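2',5'-phosphodiesterase 12 (Homo sapiens, PDB 4Z0V) is a member of the endonuclease/exonuclease/phosphatase family that joins a DNase I-like domain to an N-terminal domain of the E-set clan. Local coordinates at residues R262-Q267 and L299-V304; V268-S273 and D315-I320; A307-V312 and H367-K372; F328-T331 and G335-H338. One frame throughout, in Å; residues are numbered along the deposited sequence.

Contact 1. Residues R262-Q267 and L299-V304; sequences RSSVLQ and LIQMAV
Gln301 reaches from helix 295-316 to Ser264, and its amide makes the hydrogen bond between the two segments: NE2 of Gln301 donates to OG of Ser264 over 3.0 Å. The bond is clearly bent, 133° at the hydrogen, and the hydroxyl oxygen stands 27° out of the amide plane. Glutamine suits the place by its length. Beyond CG the chain runs extended, and so it spans a separation at which even the nearest CA atoms, those of Ser264 and Gln301, are 8.3 Å apart. The far end of the amide is held as well, for OE1 accepts from the backbone N of Tyr289; with both amide atoms engaged, the rotation of the group is set.

In the DNase I-like fold, helices lie against the faces of central beta sheets. Ser264 ends the turn that leads into strand 265-273 of one such sheet, and Phe232 packs against both Ser264 and Gln301, as well as against Leu266 and Val304 farther along the same interface.

The remaining touches are van der Waals ones around the amide nitrogen. CB of Ser264 lies 3.4 Å from NE2 of Gln301, an approach that suits a small side chain. Arg262 offers its aliphatic root, with CB 3.6 Å from NE2 of Gln301; the two side chains cross at about a right angle. Bends at chi2 and chi3 then lead the guanidinium of Arg262 away from the helix, where NH2 bonds to the carbonyl O of Lys258 and the group makes a cation-pi contact with Tyr289.

Contact 2. Residues V268-S273 and D315-I320; sequences VSVLQS and DLYPGI
At the end of the helix of a beta-alpha-beta crossover, Tyr317 and Ile320 pack on Val270 of strand 265-273. Both branches of the valine serve. CG1 of Val270 sits over one face of the Tyr317 ring, displaced toward the rim, 3.9 Å from the centroid and 21° off the normal, which makes a CH-pi contact; its nearest ring atom is CZ of Tyr317 at 3.6 Å. CG2 of Val270 is on the same side of the ring plane but beyond the rim, 3.7 Å from CE2 of Tyr317. A beta-branched residue thus brings two methyls to the ring, one over the face and one past its rim.

The helix joins strand 280-287 to its parallel neighbour 322-327 in the sheet that also holds strand 265-273. Tyr317 is the first residue to leave helical angles, and Pro318 centres an inverse gamma turn, spanned by a weak hydrogen bond from Gly319 N to Tyr317 O at 2.9 Å. Gly319 then adopts backbone angles at which a CB would press on the preceding carbonyl oxygen, so glycine fits.

Past this bend Ile320 places CG1 between its backbone N and carbonyl carbon (chi1 59°), and the extended end brings CD1 of Ile320 to within 3.7 Å of CG1 of Val270. The tyrosine hydroxyl, by contrast, has its polar partner on the sheet, where Tyr317 OH is hydrogen-bonded to OG of Ser226 on strand 222-231.

Contact 3. Residues A307-V312 and H367-K372; sequences AHIRHV and HFFKLK
Arg310 arches over Phe369, touching it first at CB, which is 3.8 Å from CZ of that ring, and again from NE outward. CG is anti to the backbone N (chi1 177°), and bends at chi2 and chi3 turn the chain back so that the guanidinium comes down over the ring. NE of Arg310 donates to water 1 over 3.1 Å, and this water also accepts from the backbone N of Phe368 at 3.0 Å. CZ of Arg310 stands 3.9 Å from the centroid of the Phe369 ring, 10° off its normal, and the two planes differ by only 18°: a stacked cation-pi pair, with NH2 over the ring centre.

Helix 295-316 here borders the loop that leads into strand 371-373, a short member of the sheet the helix covers. Phe369 turns into this interface, touching Leu306 and Val322 too, while CG2 of Ile309 comes obliquely to CZ of Phe369 at 3.9 Å. An aromatic ring serves both needs, offering apolar carbon to the buried side and a pi face to the arginine.

At the tip, NH2 of Arg310 donates to water 2 over 3.1 Å, and that water donates in turn to O of Phe368 at 2.7 Å. Both waters lie near the guanidinium plane, leaving its flat face for the stack. The backbone N of Phe369, although close to NH2 of Arg310, is itself a donor and gives its hydrogen to ND1 of His367 at 3.0 Å.

Contact 4. Residues F328-T331 and G335-H338; sequences FNST and GMYH
Met336 lays its thioether end across Ser330 and the base of Phe328. Its SD is 3.2 Å from OG of Ser330 and 5.3 Å from the centroid of the Phe328 ring, the latter a Met-aromatic contact that approaches obliquely, 65° off the ring normal. The methyl completes the overlap: CE of Met336 lies 3.6 Å from CB of Ser330 and 4.0 Å from CB of Phe328. With CG anti to the backbone N (chi1 -170°) and bends at chi2 and chi3, the flexible methionine leaves the first turn of its helix and curls against the loop.

Ser330 spends its hydroxyl locally. OG of Ser330 donates to O of Phe328 over 2.7 Å from well above the carbonyl plane, 50° out of it, closing a short local bond in the loop and satisfying a buried polar group beside the sulfur.

Residues 328-331 follow strand 322-327, and Asp327, Phe328 and Asn329 belong to the Gly-Asp-Phe-Asn sequence familiar in this family. Phe328 supplies its apolar side chain: the ring also packs edge-to-face with Phe324 and Phe395. Asn329, between the two residues that meet the methionine, has its CB pointing away from the helix, and its ND2 bonds to O of Leu288.

Farther on, O of Thr331 lies 3.6 Å from CB of Tyr337. Thr334 OG1 ties the same two residues, being hydrogen-bonded both to that carbonyl oxygen and to the backbone N of Tyr337.

Helix 295-316 runs through contacts 1, 3 and 2 in turn. Contacts 1 and 2 share strand 265-273 with it, their centres 20 Å apart; contact 3, whose centre is 13 Å from that of contact 1, joins the helix to the loop leading into strand 371-373 of the same sheet. His308 packs on Leu266, and Val312 on Val270, tying contact 3 to the other two. Contact 4 adjoins contact 1 through Met302, whose CE is 3.5 Å from CE2 of Phe328. The bound magnesium ion is about 12 Å from the side chain of Ser264 and about 13 Å from that of Phe328, too far for either to coordinate it.

Contact 1. Residues R262-Q267 and L299-V304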
loop_
_atom_site.group_PDB
_atom_site.type_symbol
_atom_site.label_atom_id
_atom_site.label_comp_id
_atom_site.label_asym_id
_atom_site.label_seq_id
_atom_site.Cartn_x
_atom_site.Cartn_y
_atom_site.Cartn_z
ATOM N N ARG A 262 12.447 -18.428 4.309
ATOM C CA ARG A 262 11.740 -17.278 3.733
ATOM C C ARG A 262 11.999 -15.992 4.479
ATOM O O ARG A 262 12.137 -15.973 5.708
ATOM C CB ARG A 262 10.224 -17.513 3.626
ATOM C CG ARG A 262 9.880 -18.946 3.271
ATOM C CD ARG A 262 9.606 -19.220 1.825
ATOM N NE ARG A 262 10.610 -18.689 0.909
ATOM C CZ ARG A 262 11.690 -19.340 0.497
ATOM N NH1 ARG A 262 12.498 -18.791 -0.391
ATOM N NH2 ARG A 262 11.969 -20.546 0.974
ATOM N N SER A 263 12.013 -14.904 3.723
ATOM C CA SER A 263 12.257 -13.575 4.251
ATOM C C SER A 263 10.949 -12.812 4.541
ATOM O O SER A 263 11.012 -11.692 5.044
ATOM C CB SER A 263 13.101 -12.787 3.259
ATOM O OG SER A 263 12.380 -12.640 2.048
ATOM N N SER A 264 9.788 -13.422 4.236
ATOM C CA SER A 264 8.461 -12.790 4.382
ATOM C C SER A 264 8.267 -12.184 5.792
ATOM O O SER A 264 8.648 -12.772 6.820
ATOM C CB SER A 264 7.341 -13.769 4.054
ATOM O OG SER A 264 7.707 -14.674 3.021
ATOM N N VAL A 265 7.676 -10.983 5.797
ATOM C CA VAL A 265 7.437 -10.195 6.984
ATOM C C VAL A 265 5.942 -9.873 7.128
ATOM O O VAL A 265 5.138 -9.962 6.178
ATOM C CB VAL A 265 8.305 -8.889 6.988
ATOM C CG1 VAL A 265 9.813 -9.217 7.058
ATOM C CG2 VAL A 265 7.991 -8.011 5.770
ATOM N N LEU A 266 5.588 -9.533 8.361
ATOM C CA LEU A 266 4.250 -9.124 8.776
ATOM C C LEU A 266 4.351 -7.799 9.486
ATOM O O LEU A 266 5.080 -7.670 10.469
ATOM C CB LEU A 266 3.655 -10.177 9.730
ATOM C CG LEU A 266 2.253 -9.821 10.289
ATOM C CD1 LEU A 266 1.203 -9.779 9.161
ATOM C CD2 LEU A 266 1.841 -10.809 11.368
ATOM N N GLN A 267 3.629 -6.822 9.006
ATOM C CA GLN A 267 3.625 -5.499 9.628
ATOM C C GLN A 267 2.353 -5.396 10.457
ATOM O O GLN A 267 1.265 -5.762 9.987
ATOM C CB GLN A 267 3.689 -4.455 8.514
ATOM C CG GLN A 267 3.575 -3.002 8.956
ATOM C CD GLN A 267 3.772 -2.099 7.752
ATOM O OE1 GLN A 267 3.028 -2.174 6.756
ATOM N NE2 GLN A 267 4.817 -1.280 7.804
ATOM N N LEU A 299 0.323 -21.521 4.119
ATOM C CA LEU A 299 -0.494 -21.991 5.236
ATOM C C LEU A 299 0.245 -21.792 6.560
ATOM O O LEU A 299 -0.347 -21.307 7.539
ATOM C CB LEU A 299 -0.845 -23.476 5.045
ATOM C CG LEU A 299 -2.162 -23.701 4.310
ATOM C CD1 LEU A 299 -2.214 -25.115 3.679
ATOM C CD2 LEU A 299 -3.357 -23.503 5.286
ATOM N N ILE A 300 1.529 -22.165 6.593
ATOM C CA ILE A 300 2.296 -22.055 7.842
ATOM C C ILE A 300 2.523 -20.576 8.150
ATOM O O ILE A 300 2.356 -20.169 9.304
ATOM C CB ILE A 300 3.594 -22.895 7.825
ATOM C CG1 ILE A 300 3.230 -24.416 7.867
ATOM C CG2 ILE A 300 4.509 -22.544 9.024
ATOM C CD1 ILE A 300 4.210 -25.244 7.244
ATOM N N GLN A 301 2.821 -19.763 7.122
ATOM C CA GLN A 301 3.002 -18.315 7.360
ATOM C C GLN A 301 1.711 -17.679 7.916
ATOM O O GLN A 301 1.765 -16.904 8.889
ATOM C CB GLN A 301 3.451 -17.596 6.084
ATOM C CG GLN A 301 4.843 -17.972 5.657
ATOM C CD GLN A 301 5.367 -17.191 4.478
ATOM O OE1 GLN A 301 4.617 -16.801 3.566
ATOM N NE2 GLN A 301 6.698 -17.094 4.385
ATOM N N MET A 302 0.555 -18.056 7.345
ATOM C CA MET A 302 -0.746 -17.562 7.804
ATOM C C MET A 302 -1.023 -18.015 9.252
ATOM O O MET A 302 -1.521 -17.217 10.048
ATOM C CB MET A 302 -1.870 -18.012 6.840
ATOM C CG MET A 302 -3.291 -17.570 7.255
ATOM S SD MET A 302 -3.483 -15.780 7.534
ATOM C CE MET A 302 -2.866 -15.155 6.118
ATOM N N ALA A 303 -0.672 -19.259 9.606
ATOM C CA ALA A 303 -0.875 -19.765 10.975
ATOM C C ALA A 303 -0.039 -18.938 11.989
ATOM O O ALA A 303 -0.550 -18.578 13.059
ATOM C CB ALA A 303 -0.487 -21.236 11.042
ATOM N N VAL A 304 1.211 -18.588 11.615
ATOM C CA VAL A 304 2.087 -17.735 12.453
ATOM C C VAL A 304 1.437 -16.346 12.556
ATOM O O VAL A 304 1.372 -15.767 13.654
ATOM C CB VAL A 304 3.528 -17.620 11.888
ATOM C CG1 VAL A 304 4.365 -16.585 12.672
ATOM C CG2 VAL A 304 4.244 -18.971 11.864
#

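Contact 2. Residues V268-S273 and D315-I320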
loop_
_atom_site.group_PDB
_atom_site.type_symbol
_atom_site.label_atom_id
_atom_site.label_comp_id
_atom_site.label_asym_id
_atom_site.label_seq_id
_atom_site.Cartn_x
_atom_site.Cartn_y
_atom_site.Cartn_z
ATOM N N VAL A 268 2.477 -4.963 11.706
ATOM C CA VAL A 268 1.317 -4.856 12.566
ATOM C C VAL A 268 1.378 -3.498 13.239
ATOM O O VAL A 268 2.383 -3.176 13.893
ATOM C CB VAL A 268 1.184 -5.999 13.601
ATOM C CG1 VAL A 268 -0.028 -5.772 14.504
ATOM C CG2 VAL A 268 1.096 -7.384 12.939
ATOM N N SER A 269 0.285 -2.760 13.132
ATOM C CA SER A 269 0.178 -1.428 13.743
ATOM C C SER A 269 -1.133 -1.322 14.503
ATOM O O SER A 269 -2.190 -1.602 13.930
ATOM C CB SER A 269 0.235 -0.358 12.654
ATOM O OG SER A 269 1.303 -0.594 11.745
ATOM N N VAL A 270 -1.083 -0.879 15.759
ATOM C CA VAL A 270 -2.315 -0.702 16.524
ATOM C C VAL A 270 -2.646 0.780 16.502
ATOM O O VAL A 270 -1.826 1.587 16.924
ATOM C CB VAL A 270 -2.191 -1.261 17.956
ATOM C CG1 VAL A 270 -3.419 -0.881 18.793
ATOM C CG2 VAL A 270 -2.008 -2.787 17.923
ATOM N N LEU A 271 -3.858 1.124 16.025
ATOM C CA LEU A 271 -4.306 2.505 15.890
ATOM C C LEU A 271 -5.376 2.833 16.887
ATOM O O LEU A 271 -6.182 1.972 17.262
ATOM C CB LEU A 271 -4.876 2.756 14.467
ATOM C CG LEU A 271 -3.999 2.369 13.269
ATOM C CD1 LEU A 271 -4.730 2.627 11.979
ATOM C CD2 LEU A 271 -2.655 3.138 13.286
ATOM N N GLN A 272 -5.420 4.093 17.285
ATOM C CA GLN A 272 -6.474 4.546 18.175
ATOM C C GLN A 272 -7.328 5.567 17.459
ATOM O O GLN A 272 -6.797 6.489 16.828
ATOM C CB GLN A 272 -5.858 5.145 19.449
ATOM C CG GLN A 272 -6.782 6.055 20.224
ATOM C CD GLN A 272 -7.780 5.282 21.014
ATOM O OE1 GLN A 272 -7.420 4.502 21.894
ATOM N NE2 GLN A 272 -9.060 5.559 20.774
ATOM N N SER A 273 -8.649 5.406 17.560
ATOM C CA SER A 273 -9.583 6.340 16.944
ATOM C C SER A 273 -9.507 7.639 17.660
ATOM O O SER A 273 -9.489 7.679 18.894
ATOM C CB SER A 273 -11.007 5.788 16.972
ATOM O OG SER A 273 -11.946 6.709 16.440
ATOM N N ASP A 315 -3.985 -10.339 23.869
ATOM C CA ASP A 315 -3.081 -10.505 25.012
ATOM C C ASP A 315 -2.422 -9.175 25.345
ATOM O O ASP A 315 -2.586 -8.701 26.471
ATOM C CB ASP A 315 -2.027 -11.597 24.735
ATOM C CG ASP A 315 -2.537 -13.027 24.658
ATOM O OD1 ASP A 315 -3.707 -13.264 25.026
ATOM O OD2 ASP A 315 -1.745 -13.921 24.274
ATOM N N LEU A 316 -1.703 -8.550 24.375
ATOM C CA LEU A 316 -1.043 -7.252 24.586
ATOM C C LEU A 316 -2.096 -6.195 24.820
ATOM O O LEU A 316 -1.976 -5.413 25.745
ATOM C CB LEU A 316 -0.112 -6.859 23.418
ATOM C CG LEU A 316 1.099 -7.776 23.167
ATOM C CD1 LEU A 316 2.034 -7.180 22.091
ATOM C CD2 LEU A 316 1.919 -8.004 24.464
ATOM N N TYR A 317 -3.141 -6.190 23.990
ATOM C CA TYR A 317 -4.300 -5.307 24.149
ATOM C C TYR A 317 -5.467 -6.179 24.609
ATOM O O TYR A 317 -5.541 -7.345 24.220
ATOM C CB TYR A 317 -4.638 -4.572 22.856
ATOM C CG TYR A 317 -3.679 -3.442 22.558
ATOM C CD1 TYR A 317 -3.930 -2.150 23.020
ATOM C CD2 TYR A 317 -2.507 -3.670 21.839
ATOM C CE1 TYR A 317 -3.044 -1.098 22.752
ATOM C CE2 TYR A 317 -1.605 -2.634 21.579
ATOM C CZ TYR A 317 -1.872 -1.357 22.055
ATOM O OH TYR A 317 -1.024 -0.339 21.742
ATOM N N PRO A 318 -6.424 -5.619 25.353
ATOM C CA PRO A 318 -7.495 -6.456 25.915
ATOM C C PRO A 318 -8.699 -6.652 24.974
ATOM O O PRO A 318 -9.847 -6.426 25.365
ATOM C CB PRO A 318 -7.862 -5.694 27.197
ATOM C CG PRO A 318 -7.698 -4.269 26.800
ATOM C CD PRO A 318 -6.436 -4.269 25.953
ATOM N N GLY A 319 -8.430 -7.158 23.776
ATOM C CA GLY A 319 -9.460 -7.544 22.824
ATOM C C GLY A 319 -9.873 -6.442 21.889
ATOM O O GLY A 319 -10.896 -5.786 22.103
ATOM N N ILE A 320 -9.047 -6.194 20.874
ATOM C CA ILE A 320 -9.352 -5.170 19.879
ATOM C C ILE A 320 -9.593 -5.836 18.517
ATOM O O ILE A 320 -9.019 -6.892 18.256
ATOM C CB ILE A 320 -8.247 -4.101 19.817
ATOM C CG1 ILE A 320 -6.861 -4.737 19.463
ATOM C CG2 ILE A 320 -8.208 -3.339 21.148
ATOM C CD1 ILE A 320 -5.780 -3.648 19.186
#

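Contact 3. Residues A307-V312 and H367-K372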
loop_
_atom_site.group_PDB
_atom_site.type_symbol
_atom_site.label_atom_id
_atom_site.label_comp_id
_atom_site.label_asym_id
_atom_site.label_seq_id
_atom_site.Cartn_x
_atom_site.Cartn_y
_atom_site.Cartn_z
ATOM N N ALA A 307 -1.672 -16.285 14.821
ATOM C CA ALA A 307 -1.279 -16.471 16.230
ATOM C C ALA A 307 -0.621 -15.187 16.753
ATOM O O ALA A 307 -0.855 -14.801 17.891
ATOM C CB ALA A 307 -0.330 -17.656 16.383
ATOM N N HIS A 308 0.204 -14.539 15.923
ATOM C CA HIS A 308 0.822 -13.277 16.303
ATOM C C HIS A 308 -0.247 -12.180 16.486
ATOM O O HIS A 308 -0.222 -11.445 17.471
ATOM C CB HIS A 308 1.876 -12.814 15.262
ATOM C CG HIS A 308 2.565 -11.558 15.703
ATOM N ND1 HIS A 308 3.318 -11.520 16.876
ATOM C CD2 HIS A 308 2.552 -10.319 15.153
ATOM C CE1 HIS A 308 3.758 -10.275 16.986
ATOM N NE2 HIS A 308 3.315 -9.510 15.982
ATOM N N ILE A 309 -1.178 -12.079 15.545
ATOM C CA ILE A 309 -2.226 -11.054 15.610
ATOM C C ILE A 309 -3.144 -11.322 16.814
ATOM O O ILE A 309 -3.564 -10.362 17.483
ATOM C CB ILE A 309 -2.997 -10.987 14.268
ATOM C CG1 ILE A 309 -2.077 -10.404 13.157
ATOM C CG2 ILE A 309 -4.254 -10.140 14.427
ATOM C CD1 ILE A 309 -2.546 -10.726 11.709
ATOM N N ARG A 310 -3.396 -12.614 17.129
ATOM C CA ARG A 310 -4.206 -12.972 18.301
ATOM C C ARG A 310 -3.490 -12.483 19.573
ATOM O O ARG A 310 -4.117 -11.901 20.450
ATOM C CB ARG A 310 -4.448 -14.512 18.326
ATOM C CG ARG A 310 -5.221 -15.075 19.544
ATOM C CD ARG A 310 -6.640 -14.560 19.706
ATOM N NE ARG A 310 -7.540 -15.095 18.682
ATOM C CZ ARG A 310 -8.755 -14.622 18.424
ATOM N NH1 ARG A 310 -9.232 -13.586 19.107
ATOM N NH2 ARG A 310 -9.489 -15.158 17.462
ATOM N N HIS A 311 -2.174 -12.668 19.633
ATOM C CA HIS A 311 -1.384 -12.224 20.782
ATOM C C HIS A 311 -1.467 -10.715 20.926
ATOM O O HIS A 311 -1.715 -10.211 22.020
ATOM C CB HIS A 311 0.085 -12.650 20.626
ATOM C CG HIS A 311 0.989 -12.107 21.685
ATOM N ND1 HIS A 311 0.865 -12.494 23.003
ATOM C CD2 HIS A 311 2.028 -11.246 21.576
ATOM C CE1 HIS A 311 1.823 -11.853 23.659
ATOM N NE2 HIS A 311 2.555 -11.101 22.836
ATOM N N VAL A 312 -1.210 -9.984 19.830
ATOM C CA VAL A 312 -1.246 -8.527 19.898
ATOM C C VAL A 312 -2.634 -8.014 20.281
ATOM O O VAL A 312 -2.749 -7.126 21.138
ATOM C CB VAL A 312 -0.797 -7.916 18.545
ATOM C CG1 VAL A 312 -1.039 -6.402 18.503
ATOM C CG2 VAL A 312 0.671 -8.234 18.276
ATOM N N HIS A 367 -8.121 -21.754 14.059
ATOM C CA HIS A 367 -8.028 -20.381 14.574
ATOM C C HIS A 367 -9.439 -19.944 14.899
ATOM O O HIS A 367 -10.405 -20.488 14.322
ATOM C CB HIS A 367 -7.280 -19.405 13.630
ATOM C CG HIS A 367 -8.078 -18.960 12.447
ATOM N ND1 HIS A 367 -8.970 -17.909 12.539
ATOM C CD2 HIS A 367 -8.094 -19.439 11.182
ATOM C CE1 HIS A 367 -9.515 -17.789 11.339
ATOM N NE2 HIS A 367 -9.021 -18.691 10.487
ATOM N N PHE A 368 -9.584 -18.927 15.760
ATOM C CA PHE A 368 -10.921 -18.495 16.161
ATOM C C PHE A 368 -11.294 -17.113 15.667
ATOM O O PHE A 368 -12.269 -16.546 16.166
ATOM C CB PHE A 368 -11.096 -18.587 17.696
ATOM C CG PHE A 368 -10.709 -19.950 18.217
ATOM C CD1 PHE A 368 -11.442 -21.079 17.868
ATOM C CD2 PHE A 368 -9.574 -20.114 19.002
ATOM C CE1 PHE A 368 -11.068 -22.346 18.323
ATOM C CE2 PHE A 368 -9.199 -21.381 19.457
ATOM C CZ PHE A 368 -9.944 -22.489 19.106
ATOM N N PHE A 369 -10.571 -16.571 14.655
ATOM C CA PHE A 369 -10.982 -15.289 14.096
ATOM C C PHE A 369 -12.165 -15.490 13.168
ATOM O O PHE A 369 -12.225 -16.515 12.490
ATOM C CB PHE A 369 -9.830 -14.688 13.267
ATOM C CG PHE A 369 -8.707 -14.117 14.091
ATOM C CD1 PHE A 369 -8.810 -12.848 14.652
ATOM C CD2 PHE A 369 -7.546 -14.847 14.310
ATOM C CE1 PHE A 369 -7.743 -12.297 15.377
ATOM C CE2 PHE A 369 -6.478 -14.295 15.018
ATOM C CZ PHE A 369 -6.587 -13.023 15.543
ATOM N N LYS A 370 -13.064 -14.508 13.078
ATOM C CA LYS A 370 -14.164 -14.571 12.101
ATOM C C LYS A 370 -13.845 -13.509 11.077
ATOM O O LYS A 370 -14.065 -12.319 11.333
ATOM C CB LYS A 370 -15.538 -14.381 12.760
ATOM C CG LYS A 370 -15.787 -15.339 13.926
ATOM C CD LYS A 370 -15.644 -16.825 13.543
ATOM C CE LYS A 370 -15.458 -17.694 14.771
ATOM N NZ LYS A 370 -15.093 -19.086 14.397
ATOM N N LEU A 371 -13.233 -13.945 9.955
ATOM C CA LEU A 371 -12.705 -13.062 8.915
ATOM C C LEU A 371 -13.425 -13.215 7.628
ATOM O O LEU A 371 -13.712 -14.321 7.194
ATOM C CB LEU A 371 -11.202 -13.308 8.685
ATOM C CG LEU A 371 -10.289 -13.110 9.909
ATOM C CD1 LEU A 371 -8.918 -13.710 9.660
ATOM C CD2 LEU A 371 -10.182 -11.649 10.296
ATOM N N LYS A 372 -13.739 -12.091 7.031
ATOM C CA LYS A 372 -14.430 -12.053 5.753
ATOM C C LYS A 372 -13.556 -11.285 4.793
ATOM O O LYS A 372 -12.958 -10.288 5.201
ATOM C CB LYS A 372 -15.789 -11.347 5.930
ATOM C CG LYS A 372 -16.573 -11.104 4.644
ATOM C CD LYS A 372 -17.781 -10.199 4.883
ATOM C CE LYS A 372 -18.449 -9.854 3.568
ATOM N NZ LYS A 372 -19.615 -8.952 3.750
HETATM O O HOH W 1 -7.129 -17.616 16.982
HETATM O O HOH W 2 -12.373 -13.963 17.052
#

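Contact 4. Residues F328-T331 and G335-H338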
loop_
_atom_site.group_PDB
_atom_site.type_symbol
_atom_site.label_atom_id
_atom_site.label_comp_id
_atom_site.label_asym_id
_atom_site.label_seq_id
_atom_site.Cartn_x
_atom_site.Cartn_y
_atom_site.Cartn_z
ATOM N N PHE A 328 -1.526 -12.045 -0.504
ATOM C CA PHE A 328 -1.379 -13.356 0.103
ATOM C C PHE A 328 -0.889 -14.403 -0.884
ATOM O O PHE A 328 -0.669 -15.538 -0.477
ATOM C CB PHE A 328 -2.718 -13.783 0.714
ATOM C CG PHE A 328 -3.120 -12.874 1.852
ATOM C CD1 PHE A 328 -3.855 -11.718 1.612
ATOM C CD2 PHE A 328 -2.721 -13.147 3.157
ATOM C CE1 PHE A 328 -4.216 -10.864 2.673
ATOM C CE2 PHE A 328 -3.035 -12.257 4.199
ATOM C CZ PHE A 328 -3.784 -11.132 3.944
ATOM N N ASN A 329 -0.713 -14.035 -2.168
ATOM C CA ASN A 329 -0.269 -14.972 -3.233
ATOM C C ASN A 329 -1.064 -16.298 -3.166
ATOM O O ASN A 329 -0.513 -17.379 -3.416
ATOM C CB ASN A 329 1.243 -15.227 -3.078
ATOM C CG ASN A 329 2.052 -14.170 -3.781
ATOM O OD1 ASN A 329 1.887 -13.964 -4.980
ATOM N ND2 ASN A 329 3.013 -13.545 -3.088
ATOM N N SER A 330 -2.371 -16.184 -2.837
ATOM C CA SER A 330 -3.279 -17.332 -2.676
ATOM C C SER A 330 -4.609 -17.025 -3.276
ATOM O O SER A 330 -5.263 -16.061 -2.869
ATOM C CB SER A 330 -3.481 -17.684 -1.204
ATOM O OG SER A 330 -2.273 -17.714 -0.464
ATOM N N THR A 331 -5.071 -17.897 -4.173
ATOM C CA THR A 331 -6.393 -17.693 -4.755
ATOM C C THR A 331 -7.489 -18.253 -3.821
ATOM O O THR A 331 -7.159 -18.995 -2.900
ATOM C CB THR A 331 -6.484 -18.332 -6.146
ATOM O OG1 THR A 331 -6.483 -19.759 -5.995
ATOM C CG2 THR A 331 -5.410 -17.819 -7.116
ATOM N N GLY A 335 -5.854 -23.881 0.205
ATOM C CA GLY A 335 -5.897 -24.270 1.602
ATOM C C GLY A 335 -5.744 -23.036 2.468
ATOM O O GLY A 335 -6.431 -22.901 3.465
ATOM N N MET A 336 -4.856 -22.106 2.087
ATOM C CA MET A 336 -4.672 -20.911 2.910
ATOM C C MET A 336 -5.978 -20.116 2.980
ATOM O O MET A 336 -6.402 -19.756 4.070
ATOM C CB MET A 336 -3.504 -20.035 2.426
ATOM C CG MET A 336 -3.153 -18.915 3.438
ATOM S SD MET A 336 -2.979 -17.309 2.629
ATOM C CE MET A 336 -4.713 -16.941 2.150
ATOM N N TYR A 337 -6.660 -19.920 1.851
ATOM C CA TYR A 337 -7.905 -19.156 1.873
ATOM C C TYR A 337 -8.986 -19.872 2.718
ATOM O O TYR A 337 -9.707 -19.219 3.474
ATOM C CB TYR A 337 -8.407 -18.899 0.458
ATOM C CG TYR A 337 -9.588 -17.958 0.434
ATOM C CD1 TYR A 337 -9.408 -16.574 0.507
ATOM C CD2 TYR A 337 -10.888 -18.443 0.333
ATOM C CE1 TYR A 337 -10.499 -15.702 0.483
ATOM C CE2 TYR A 337 -11.981 -17.580 0.282
ATOM C CZ TYR A 337 -11.783 -16.213 0.369
ATOM O OH TYR A 337 -12.865 -15.372 0.341
ATOM N N HIS A 338 -9.145 -21.191 2.532
ATOM C CA HIS A 338 -10.127 -21.980 3.303
ATOM C C HIS A 338 -9.864 -21.830 4.836
ATOM O O HIS A 338 -10.791 -21.610 5.634
ATOM C CB HIS A 338 -10.012 -23.453 2.872
ATOM C CG HIS A 338 -10.887 -24.380 3.655
ATOM N ND1 HIS A 338 -12.147 -24.734 3.206
ATOM C CD2 HIS A 338 -10.666 -24.966 4.855
ATOM C CE1 HIS A 338 -12.643 -25.541 4.136
ATOM N NE2 HIS A 338 -11.790 -25.698 5.155
#